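Local coordinates for malonate decarboxylase acyl carrier protein (Pseudomonas fluorescens, PDB 5VIT) that probably serves as the acyl carrier subunit of malonate decarboxylase, holding acetyl and malonyl thioesters on a phosphoribosyl-dephospho-CoA prosthetic group during turnover, at residues E60-G65 with Q91-I96. Residues are numbered along the deposited sequence; the frame is centred on the assembly and turned at random.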
ATOM      1  N   GLU B  60      -3.516  -4.343 -18.840  1.00 29.73           N
ATOM      2  CA  GLU B  60      -4.629  -4.984 -18.165  1.00 32.00           C
ATOM      3  C   GLU B  60      -4.802  -4.413 -16.765  1.00 33.20           C
ATOM      4  O   GLU B  60      -5.910  -4.104 -16.357  1.00 35.10           O
ATOM      5  CB  GLU B  60      -4.422  -6.489 -18.093  1.00 32.57           C
ATOM      6  CG  GLU B  60      -4.832  -7.215 -19.344  1.00 36.19           C
ATOM      7  CD  GLU B  60      -4.423  -8.675 -19.314  1.00 39.45           C
ATOM      8  OE1 GLU B  60      -3.844  -9.121 -18.292  1.00 38.35           O
ATOM      9  OE2 GLU B  60      -4.671  -9.369 -20.322  1.00 46.34           O
ATOM     10  N   ARG B  61      -3.689  -4.262 -16.047  1.00 34.71           N
ATOM     11  CA  ARG B  61      -3.701  -3.757 -14.679  1.00 29.56           C
ATOM     12  C   ARG B  61      -4.020  -2.299 -14.626  1.00 34.27           C
ATOM     13  O   ARG B  61      -4.747  -1.829 -13.746  1.00 42.56           O
ATOM     14  CB  ARG B  61      -2.359  -3.992 -14.021  1.00 34.52           C
ATOM     15  CG  ARG B  61      -2.071  -5.441 -13.871  1.00 36.80           C
ATOM     16  CD  ARG B  61      -1.048  -5.613 -12.836  1.00 35.54           C
ATOM     17  NE  ARG B  61      -0.823  -7.020 -12.575  1.00 39.71           N
ATOM     18  CZ  ARG B  61      -0.061  -7.449 -11.584  1.00 34.26           C
ATOM     19  NH1 ARG B  61       0.507  -6.552 -10.786  1.00 27.77           N
ATOM     20  NH2 ARG B  61       0.122  -8.753 -11.397  1.00 32.78           N
ATOM     21  N   LEU B  62      -3.453  -1.570 -15.571  1.00 33.31           N
ATOM     22  CA  LEU B  62      -3.697  -0.151 -15.667  1.00 35.80           C
ATOM     23  C   LEU B  62      -5.203   0.139 -15.855  1.00 38.34           C
ATOM     24  O   LEU B  62      -5.749   1.062 -15.251  1.00 35.96           O
ATOM     25  CB  LEU B  62      -2.862   0.413 -16.812  1.00 35.37           C
ATOM     26  CG  LEU B  62      -2.675   1.914 -16.906  1.00 40.28           C
ATOM     27  CD1 LEU B  62      -1.996   2.458 -15.651  1.00 37.25           C
ATOM     28  CD2 LEU B  62      -1.884   2.224 -18.175  1.00 37.87           C
ATOM     29  N   PHE B  63      -5.878  -0.669 -16.669  1.00 34.70           N
ATOM     30  CA  PHE B  63      -7.278  -0.396 -17.010  1.00 39.61           C
ATOM     31  C   PHE B  63      -8.301  -1.282 -16.273  1.00 42.62           C
ATOM     32  O   PHE B  63      -9.490  -1.275 -16.601  1.00 38.14           O
ATOM     33  CB  PHE B  63      -7.465  -0.534 -18.527  1.00 38.30           C
ATOM     34  CG  PHE B  63      -6.494   0.291 -19.323  1.00 38.26           C
ATOM     35  CD1 PHE B  63      -5.850  -0.241 -20.431  1.00 36.22           C
ATOM     36  CD2 PHE B  63      -6.214   1.599 -18.952  1.00 34.63           C
ATOM     37  CE1 PHE B  63      -4.938   0.517 -21.149  1.00 34.40           C
ATOM     38  CE2 PHE B  63      -5.308   2.360 -19.668  1.00 37.06           C
ATOM     39  CZ  PHE B  63      -4.668   1.818 -20.765  1.00 35.05           C
ATOM     40  N   ASP B  64      -7.835  -2.020 -15.267  1.00 42.37           N
ATOM     41  CA  ASP B  64      -8.680  -2.924 -14.478  1.00 37.20           C
ATOM     42  C   ASP B  64      -9.771  -2.175 -13.700  1.00 41.63           C
ATOM     43  O   ASP B  64      -9.497  -1.496 -12.707  1.00 41.60           O
ATOM     44  CB  ASP B  64      -7.791  -3.744 -13.521  1.00 43.22           C
ATOM     45  CG  ASP B  64      -8.567  -4.788 -12.708  1.00 45.90           C
ATOM     46  OD1 ASP B  64      -7.930  -5.529 -11.927  1.00 51.03           O
ATOM     47  OD2 ASP B  64      -9.802  -4.882 -12.831  1.00 45.58           O
ATOM     48  N   GLY B  65     -11.013  -2.309 -14.159  1.00 42.33           N
ATOM     49  CA  GLY B  65     -12.159  -1.751 -13.461  1.00 34.47           C
ATOM     50  C   GLY B  65     -12.222  -0.236 -13.547  1.00 45.52           C
ATOM     51  O   GLY B  65     -12.872   0.425 -12.729  1.00 39.58           O
ATOM     52  N   GLN B  91       1.531   9.527 -16.185  1.00 35.36           N
ATOM     53  CA  GLN B  91       1.851  10.931 -16.485  1.00 34.01           C
ATOM     54  C   GLN B  91       1.116  11.450 -17.736  1.00 36.11           C
ATOM     55  O   GLN B  91       0.606  12.578 -17.764  1.00 36.06           O
ATOM     56  CB  GLN B  91       3.353  11.113 -16.697  1.00 38.23           C
ATOM     57  CG  GLN B  91       4.231  10.816 -15.487  1.00 49.64           C
ATOM     58  CD  GLN B  91       5.727  10.977 -15.792  1.00 55.63           C
ATOM     59  OE1 GLN B  91       6.139  11.097 -16.961  1.00 48.09           O
ATOM     60  NE2 GLN B  91       6.547  10.966 -14.736  1.00 56.78           N
ATOM     61  N   GLY B  92       1.096  10.624 -18.778  1.00 36.63           N
ATOM     62  CA  GLY B  92       0.394  10.950 -20.006  1.00 36.62           C
ATOM     63  C   GLY B  92      -1.103  11.125 -19.799  1.00 35.81           C
ATOM     64  O   GLY B  92      -1.671  12.129 -20.222  1.00 36.51           O
ATOM     65  N   PHE B  93      -1.738  10.155 -19.143  1.00 36.31           N
ATOM     66  CA  PHE B  93      -3.182  10.211 -18.868  1.00 35.26           C
ATOM     67  C   PHE B  93      -3.536  11.406 -18.003  1.00 41.40           C
ATOM     68  O   PHE B  93      -4.599  11.998 -18.176  1.00 43.94           O
ATOM     69  CB  PHE B  93      -3.669   8.921 -18.193  1.00 32.62           C
ATOM     70  CG  PHE B  93      -3.979   7.807 -19.164  1.00 34.66           C
ATOM     71  CD1 PHE B  93      -3.057   6.793 -19.401  1.00 33.33           C
ATOM     72  CD2 PHE B  93      -5.188   7.777 -19.848  1.00 28.96           C
ATOM     73  CE1 PHE B  93      -3.338   5.762 -20.290  1.00 31.93           C
ATOM     74  CE2 PHE B  93      -5.471   6.754 -20.741  1.00 31.04           C
ATOM     75  CZ  PHE B  93      -4.547   5.743 -20.964  1.00 31.02           C
ATOM     76  N   GLU B  94      -2.638  11.754 -17.079  1.00 39.00           N
ATOM     77  CA  GLU B  94      -2.795  12.930 -16.229  1.00 42.70           C
ATOM     78  C   GLU B  94      -2.897  14.238 -17.018  1.00 46.32           C
ATOM     79  O   GLU B  94      -3.785  15.049 -16.759  1.00 39.04           O
ATOM     80  CB  GLU B  94      -1.624  13.039 -15.253  1.00 44.75           C
ATOM     81  CG  GLU B  94      -2.018  13.463 -13.847  1.00 47.51           C
ATOM     82  CD  GLU B  94      -2.430  12.277 -12.985  1.00 61.81           C
ATOM     83  OE1 GLU B  94      -2.468  11.139 -13.517  1.00 68.81           O
ATOM     84  OE2 GLU B  94      -2.700  12.472 -11.776  1.00 69.31           O
ATOM     85  N   GLU B  95      -1.962  14.453 -17.946  1.00 45.97           N
ATOM     86  CA  GLU B  95      -1.962  15.659 -18.787  1.00 52.33           C
ATOM     87  C   GLU B  95      -3.198  15.775 -19.689  1.00 52.00           C
ATOM     88  O   GLU B  95      -3.769  16.858 -19.838  1.00 54.57           O
ATOM     89  CB  GLU B  95      -0.709  15.705 -19.658  1.00 46.12           C
ATOM     90  CG  GLU B  95       0.552  16.050 -18.915  1.00 46.85           C
ATOM     91  CD  GLU B  95       1.714  16.340 -19.852  1.00 60.21           C
ATOM     92  OE1 GLU B  95       1.476  16.862 -20.966  1.00 61.22           O
ATOM     93  OE2 GLU B  95       2.870  16.053 -19.471  1.00 66.15           O
ATOM     94  N   ILE B  96      -3.599  14.652 -20.281  1.00 49.54           N
ATOM     95  CA  ILE B  96      -4.741  14.592 -21.193  1.00 52.12           C
ATOM     96  C   ILE B  96      -6.045  15.085 -20.540  1.00 57.74           C
ATOM     97  O   ILE B  96      -6.927  15.614 -21.224  1.00 61.86           O
ATOM     98  CB  ILE B  96      -4.933  13.141 -21.726  1.00 49.59           C
ATOM     99  CG1 ILE B  96      -5.022  13.131 -23.248  1.00 53.18           C
ATOM    100  CG2 ILE B  96      -6.168  12.478 -21.142  1.00 50.70           C
ATOM    101  CD1 ILE B  96      -3.712  13.332 -23.910  1.00 47.67           C
TER
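Phe-63, just past helix 52-62, meets Phe-93 of helix 82-96. The closest point is Phe-63 CE2 to Phe-93 CZ, at 3.7 Å. Phe-93 CE1 and CZ both lie against the CE2-CZ rim of Phe-63, near the plane of that ring. The rings are steeply inclined to each other, with planes at 72° and centroids 5.9 Å apart. In both residues CG is anti to the carbonyl carbon; in Phe-93 (chi1 -84°) this carries the ring toward Phe-63 from a helix that stays well back. Below the pair, the rings rest on the sheet: Phe-63 on Leu-40 and Ile-42, Phe-93 on Leu-71 and Ile-73. Pro-68 touches both rings. Leu-62 belongs to the looser part: its CD2 comes only to 4.4 Å from Phe-93 CE1. The backbones stay far apart, with 10.9 Å between Leu-62 CA and Phe-93 CA. None of the three touching residues is fully buried, and Glu-60 nearby is exposed. Arg-61 NH2 hydrogen-bonds to Gly-494 O of the MdcA chain; Glu-94 makes a weak bond to Thr-522 of that chain. No hydrogen bond joins the segments, so their contact is apolar and depends on shape rather than on directional bonds.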